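Local coordinates for protein tryptophan synthase alpha chain (Aquifex aeolicus, PDB 2EKC) that probably cleaves indoleglycerol phosphate to indole and glyceraldehyde 3-phosphate, as the alpha subunit of the enzyme that makes tryptophan in the last step of its biosynthesis, at residues A[111-116]-A[142-148]; A[167-172]-A[204-208]. All blocks are in the same frame, centred on the assembly; numbering follows the deposited sequence. Where two conformers were deposited one is given.

Contact 1 (A[111-116]-A[142-148]); sequences LEKFCR and VMKKYVL
The ring of Y146 lies with one face against the backbone of helix 111-120, where C115 C and R116 N sit off-centre, nearer the rim than the middle of the ring. R116 adds its aliphatic base, CB resting 3.7 Å from Y146 CE1. At the ring's edge, in plane, comes the carboxylate of E112, turned 60° from the ring. Y146 OH donates to E112 OE1 at 2.6 Å on the anti side, and K145 NZ reaches the same oxygen at 3.0 Å on the syn side, forming a salt bridge. The two donors approach from opposite faces of the carboxylate plane, a double grip that illustrates how one oxygen can tie a helix to the last residue of the next helix and the one just after it. The bend of E112 at chi2 (-77°) carries the carboxylate across to this pair, whereas K145 arrives fully extended. Below these polar groups is an apolar layer centred on C115: its CB touches Y146 CD2 at 3.5 Å and L148 CD1 at 3.6 Å, and its SG meets V142 CG1 at 3.7 Å. A leucine in place of Y146 would probably leave E112 OE1 without its hydroxyl donor and cover less of the backbone at C115 and R116. A Schellman motif ends helix 133-145, with V147 at positive phi as C-prime and L148 N bonded to M143 O, and the chain then turns inward. Two neighbouring outer helices of the TIM barrel, 111-120 and 133-145, are thus joined side to side; C115, M143 and L148 all pack on F126 of strand 125-127, and L111 reaches helix 103-109.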
loop_
_atom_site.group_PDB
_atom_site.type_symbol
_atom_site.label_atom_id
_atom_site.label_comp_id
_atom_site.label_asym_id
_atom_site.label_seq_id
_atom_site.Cartn_x
_atom_site.Cartn_y
_atom_site.Cartn_z
ATOM N N LEU A 111 1.360 4.980 20.260
ATOM C CA LEU A 111 2.366 4.393 19.376
ATOM C C LEU A 111 2.755 2.956 19.705
ATOM O O LEU A 111 2.661 2.078 18.841
ATOM C CB LEU A 111 3.629 5.259 19.335
ATOM C CG LEU A 111 3.628 6.371 18.282
ATOM C CD1 LEU A 111 2.552 7.384 18.613
ATOM C CD2 LEU A 111 4.995 7.035 18.227
ATOM N N GLU A 112 3.201 2.714 20.936
ATOM C CA GLU A 112 3.604 1.366 21.339
ATOM C C GLU A 112 2.476 0.369 21.105
ATOM O O GLU A 112 2.665 -0.649 20.438
ATOM C CB GLU A 112 3.994 1.332 22.819
ATOM C CG GLU A 112 5.262 2.103 23.182
ATOM C CD GLU A 112 6.540 1.370 22.802
ATOM O OE1 GLU A 112 6.580 0.126 22.922
ATOM O OE2 GLU A 112 7.516 2.044 22.402
ATOM N N LYS A 113 1.302 0.662 21.654
ATOM C CA LYS A 113 0.156 -0.230 21.504
ATOM C C LYS A 113 -0.219 -0.458 20.043
ATOM O O LYS A 113 -0.446 -1.593 19.623
ATOM C CB LYS A 113 -1.057 0.321 22.254
ATOM C CG LYS A 113 -2.301 -0.531 22.079
ATOM C CD LYS A 113 -3.521 0.044 22.779
ATOM C CE LYS A 113 -3.388 0.004 24.282
ATOM N NZ LYS A 113 -4.687 0.358 24.934
ATOM N N PHE A 114 -0.286 0.625 19.277
ATOM C CA PHE A 114 -0.643 0.546 17.861
ATOM C C PHE A 114 0.287 -0.415 17.127
ATOM O O PHE A 114 -0.163 -1.307 16.400
ATOM C CB PHE A 114 -0.569 1.940 17.227
ATOM C CG PHE A 114 -1.214 2.030 15.872
ATOM C CD1 PHE A 114 -0.516 1.666 14.723
ATOM C CD2 PHE A 114 -2.521 2.485 15.744
ATOM C CE1 PHE A 114 -1.114 1.758 13.465
ATOM C CE2 PHE A 114 -3.127 2.579 14.490
ATOM C CZ PHE A 114 -2.422 2.216 13.349
ATOM N N CYS A 115 1.587 -0.238 17.327
ATOM C CA CYS A 115 2.564 -1.095 16.677
ATOM C C CYS A 115 2.495 -2.526 17.200
ATOM O O CYS A 115 2.569 -3.473 16.418
ATOM C CB CYS A 115 3.971 -0.520 16.858
ATOM S SG CYS A 115 4.258 1.003 15.897
ATOM N N ARG A 116 2.340 -2.679 18.514
ATOM C CA ARG A 116 2.247 -4.004 19.136
ATOM C C ARG A 116 1.101 -4.793 18.504
ATOM O O ARG A 116 1.283 -5.917 18.045
ATOM C CB ARG A 116 1.993 -3.875 20.649
ATOM C CG ARG A 116 1.978 -5.185 21.430
ATOM C CD ARG A 116 1.436 -4.958 22.844
ATOM N NE ARG A 116 -0.028 -4.972 22.884
ATOM C CZ ARG A 116 -0.768 -4.298 23.761
ATOM N NH1 ARG A 116 -0.192 -3.540 24.682
ATOM N NH2 ARG A 116 -2.091 -4.389 23.722
ATOM N N VAL A 142 9.779 3.479 17.103
ATOM C CA VAL A 142 8.863 2.468 17.629
ATOM C C VAL A 142 8.644 1.354 16.607
ATOM O O VAL A 142 8.617 0.172 16.954
ATOM C CB VAL A 142 7.490 3.076 18.001
ATOM C CG1 VAL A 142 6.597 2.002 18.602
ATOM C CG2 VAL A 142 7.673 4.219 18.985
ATOM N N MET A 143 8.482 1.732 15.345
ATOM C CA MET A 143 8.282 0.739 14.298
ATOM C C MET A 143 9.472 -0.212 14.249
ATOM O O MET A 143 9.303 -1.417 14.054
ATOM C CB MET A 143 8.078 1.428 12.946
ATOM C CG MET A 143 6.707 2.092 12.823
ATOM S SD MET A 143 6.421 2.941 11.258
ATOM C CE MET A 143 6.201 1.539 10.137
ATOM N N LYS A 144 10.672 0.329 14.431
ATOM C CA LYS A 144 11.883 -0.486 14.426
ATOM C C LYS A 144 11.811 -1.503 15.560
ATOM O O LYS A 144 12.165 -2.666 15.394
ATOM C CB LYS A 144 13.122 0.390 14.614
ATOM C CG LYS A 144 14.422 -0.404 14.705
ATOM C CD LYS A 144 15.591 0.471 15.129
ATOM C CE LYS A 144 16.887 -0.332 15.234
ATOM N NZ LYS A 144 16.784 -1.485 16.182
ATOM N N LYS A 145 11.342 -1.049 16.714
ATOM C CA LYS A 145 11.211 -1.902 17.886
ATOM C C LYS A 145 10.283 -3.093 17.645
ATOM O O LYS A 145 10.550 -4.195 18.122
ATOM C CB LYS A 145 10.696 -1.075 19.067
ATOM C CG LYS A 145 10.466 -1.871 20.344
ATOM C CD LYS A 145 9.913 -0.979 21.444
ATOM C CE LYS A 145 9.656 -1.761 22.720
ATOM N NZ LYS A 145 9.227 -0.856 23.824
ATOM N N TYR A 146 9.199 -2.871 16.905
ATOM C CA TYR A 146 8.234 -3.931 16.625
ATOM C C TYR A 146 8.424 -4.575 15.258
ATOM O O TYR A 146 7.570 -5.326 14.785
ATOM C CB TYR A 146 6.806 -3.387 16.770
ATOM C CG TYR A 146 6.445 -3.063 18.205
ATOM C CD1 TYR A 146 5.956 -4.048 19.064
ATOM C CD2 TYR A 146 6.660 -1.788 18.724
ATOM C CE1 TYR A 146 5.694 -3.769 20.409
ATOM C CE2 TYR A 146 6.404 -1.499 20.062
ATOM C CZ TYR A 146 5.922 -2.493 20.899
ATOM O OH TYR A 146 5.677 -2.202 22.226
ATOM N N VAL A 147 9.556 -4.285 14.632
ATOM C CA VAL A 147 9.877 -4.853 13.330
ATOM C C VAL A 147 8.757 -4.643 12.314
ATOM O O VAL A 147 8.268 -5.591 11.693
ATOM C CB VAL A 147 10.180 -6.369 13.448
ATOM C CG1 VAL A 147 10.816 -6.877 12.166
ATOM C CG2 VAL A 147 11.103 -6.625 14.639
ATOM N N LEU A 148 8.345 -3.387 12.171
ATOM C CA LEU A 148 7.322 -2.995 11.207
ATOM C C LEU A 148 8.065 -2.143 10.179
ATOM O O LEU A 148 8.700 -1.148 10.529
ATOM C CB LEU A 148 6.233 -2.175 11.890
ATOM C CG LEU A 148 5.330 -2.968 12.831
ATOM C CD1 LEU A 148 4.492 -2.022 13.670
ATOM C CD2 LEU A 148 4.448 -3.899 12.010
#

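Contact 2 (A[167-172]-A[204-208]); sequences CEAADE and LCDKP
C167 and C205 are joined by a disulfide, SG to SG 2.0 Å, whose chi3 of 86° is close to the 90° that such a bridge prefers. Both cysteines carry SG anti to the backbone N, which turns the two sulfurs to face each other across a CA separation of 5.8 Å. This covalent link illustrates how the last turn of one helix and the residue just after another can be fixed at a single point.

The hydrogen bonding across the contact comes from K207. Its chain runs extended to CE and bends at chi4 (73°), bringing NZ to C167 O at 2.7 Å; the ammonium stands above the carbonyl plane, 44° out of it. That carbonyl belongs to the last turn of helix 160-169, so the lysine's positive charge probably complements the negative end of the helix dipole.

Carbon contacts make up the remainder. K207 CD lies 3.8 Å from A170 CB, and the lysine's methylenes pass along the A170 carbonyl, with K207 CE a close 2.9 Å from A170 O; P208 CG likewise comes close to E172 O, at 3.0 Å. The E172 carboxylate turns elsewhere, to S149 and to backbone nitrogens of M1 and S5, and D171 OD2 accepts a hydrogen bond from F150 N.

In the barrel, the contact joins the exits of two successive outer helices, 160-169 and 192-204, just before the chain enters strands 174-177 and 209-212. P208 pairs through its backbone with T174 where those strands begin, and F8 of helix 3-14 packs on the P208 ring.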
loop_
_atom_site.group_PDB
_atom_site.type_symbol
_atom_site.label_atom_id
_atom_site.label_comp_id
_atom_site.label_asym_id
_atom_site.label_seq_id
_atom_site.Cartn_x
_atom_site.Cartn_y
_atom_site.Cartn_z
ATOM N N CYS A 167 15.781 6.964 0.970
ATOM C CA CYS A 167 16.463 5.672 0.904
ATOM C C CYS A 167 16.916 5.182 2.279
ATOM O O CYS A 167 16.705 4.023 2.639
ATOM C CB CYS A 167 17.671 5.771 -0.028
ATOM S SG CYS A 167 18.336 4.169 -0.592
ATOM N N GLU A 168 17.536 6.066 3.053
ATOM C CA GLU A 168 18.007 5.681 4.376
ATOM C C GLU A 168 16.847 5.463 5.343
ATOM O O GLU A 168 16.994 4.785 6.356
ATOM C CB GLU A 168 18.971 6.737 4.928
ATOM C CG GLU A 168 18.390 8.129 5.050
ATOM C CD GLU A 168 19.387 9.116 5.635
ATOM O OE1 GLU A 168 20.444 9.345 5.004
ATOM O OE2 GLU A 168 19.111 9.660 6.729
ATOM N N ALA A 169 15.688 6.026 5.019
ATOM C CA ALA A 169 14.514 5.876 5.874
ATOM C C ALA A 169 13.735 4.599 5.570
ATOM O O ALA A 169 13.015 4.086 6.424
ATOM C CB ALA A 169 13.601 7.085 5.721
ATOM N N ALA A 170 13.878 4.091 4.353
ATOM C CA ALA A 170 13.168 2.884 3.950
ATOM C C ALA A 170 13.853 1.611 4.435
ATOM O O ALA A 170 15.065 1.447 4.293
ATOM C CB ALA A 170 13.025 2.847 2.429
ATOM N N ASP A 171 13.070 0.711 5.019
ATOM C CA ASP A 171 13.613 -0.553 5.495
ATOM C C ASP A 171 13.723 -1.539 4.338
ATOM O O ASP A 171 14.726 -2.237 4.202
ATOM C CB ASP A 171 12.716 -1.168 6.580
ATOM C CG ASP A 171 12.750 -0.390 7.880
ATOM O OD1 ASP A 171 13.859 -0.134 8.391
ATOM O OD2 ASP A 171 11.664 -0.046 8.396
ATOM N N GLU A 172 12.688 -1.592 3.502
ATOM C CA GLU A 172 12.671 -2.532 2.387
ATOM C C GLU A 172 12.141 -1.988 1.062
ATOM O O GLU A 172 12.434 -2.539 0.003
ATOM C CB GLU A 172 11.842 -3.754 2.772
ATOM C CG GLU A 172 12.370 -4.524 3.978
ATOM C CD GLU A 172 11.358 -5.527 4.491
ATOM O OE1 GLU A 172 10.434 -5.115 5.233
ATOM O OE2 GLU A 172 11.475 -6.720 4.137
ATOM N N LEU A 204 20.800 6.752 -6.643
ATOM C CA LEU A 204 21.060 6.913 -5.220
ATOM C C LEU A 204 20.517 5.829 -4.306
ATOM O O LEU A 204 20.879 5.780 -3.134
ATOM C CB LEU A 204 20.485 8.254 -4.763
ATOM C CG LEU A 204 21.058 9.511 -5.418
ATOM C CD1 LEU A 204 20.109 10.684 -5.221
ATOM C CD2 LEU A 204 22.426 9.803 -4.822
ATOM N N CYS A 205 19.666 4.957 -4.833
ATOM C CA CYS A 205 19.057 3.939 -3.992
ATOM C C CYS A 205 18.873 2.588 -4.663
ATOM O O CYS A 205 18.493 2.515 -5.827
ATOM C CB CYS A 205 17.702 4.453 -3.521
ATOM S SG CYS A 205 17.034 3.617 -2.060
ATOM N N ASP A 206 19.122 1.522 -3.910
ATOM C CA ASP A 206 18.973 0.170 -4.431
ATOM C C ASP A 206 17.688 -0.514 -3.963
ATOM O O ASP A 206 17.369 -1.619 -4.408
ATOM C CB ASP A 206 20.178 -0.682 -4.031
ATOM C CG ASP A 206 21.450 -0.248 -4.729
ATOM O OD1 ASP A 206 21.456 -0.212 -5.980
ATOM O OD2 ASP A 206 22.443 0.057 -4.032
ATOM N N LYS A 207 16.947 0.137 -3.074
ATOM C CA LYS A 207 15.715 -0.456 -2.563
ATOM C C LYS A 207 14.578 -0.362 -3.583
ATOM O O LYS A 207 14.444 0.636 -4.287
ATOM C CB LYS A 207 15.307 0.225 -1.256
ATOM C CG LYS A 207 16.404 0.223 -0.195
ATOM C CD LYS A 207 15.841 0.541 1.178
ATOM C CE LYS A 207 16.919 0.478 2.252
ATOM N NZ LYS A 207 17.852 1.631 2.176
ATOM N N PRO A 208 13.747 -1.411 -3.679
ATOM C CA PRO A 208 12.632 -1.397 -4.631
ATOM C C PRO A 208 11.709 -0.198 -4.459
ATOM O O PRO A 208 11.554 0.336 -3.356
ATOM C CB PRO A 208 11.927 -2.730 -4.367
ATOM C CG PRO A 208 12.295 -3.053 -2.944
ATOM C CD PRO A 208 13.742 -2.651 -2.882
#

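In the fold
From the N terminus, the chain passes through the first three strands of the barrel before contact 1 opens at helix 111-120. It closes at the C-terminal end of helix 133-145, a loop of 25 intervening residues that includes strand 125-127. Strand 149-154 follows, and then contact 2 opens at the end of helix 160-169, closing after 31 intervening residues, strand 174-177 among them, where helix 192-204 ends. The two loops stand in series, neither nested nor crossed, each joining outer helices consecutive in the barrel. Their centres lie about 20 Å apart, yet they touch by packing, L148 O lying 3.8 Å from D171 OD2, next to strand 149-154, which runs between them in sequence.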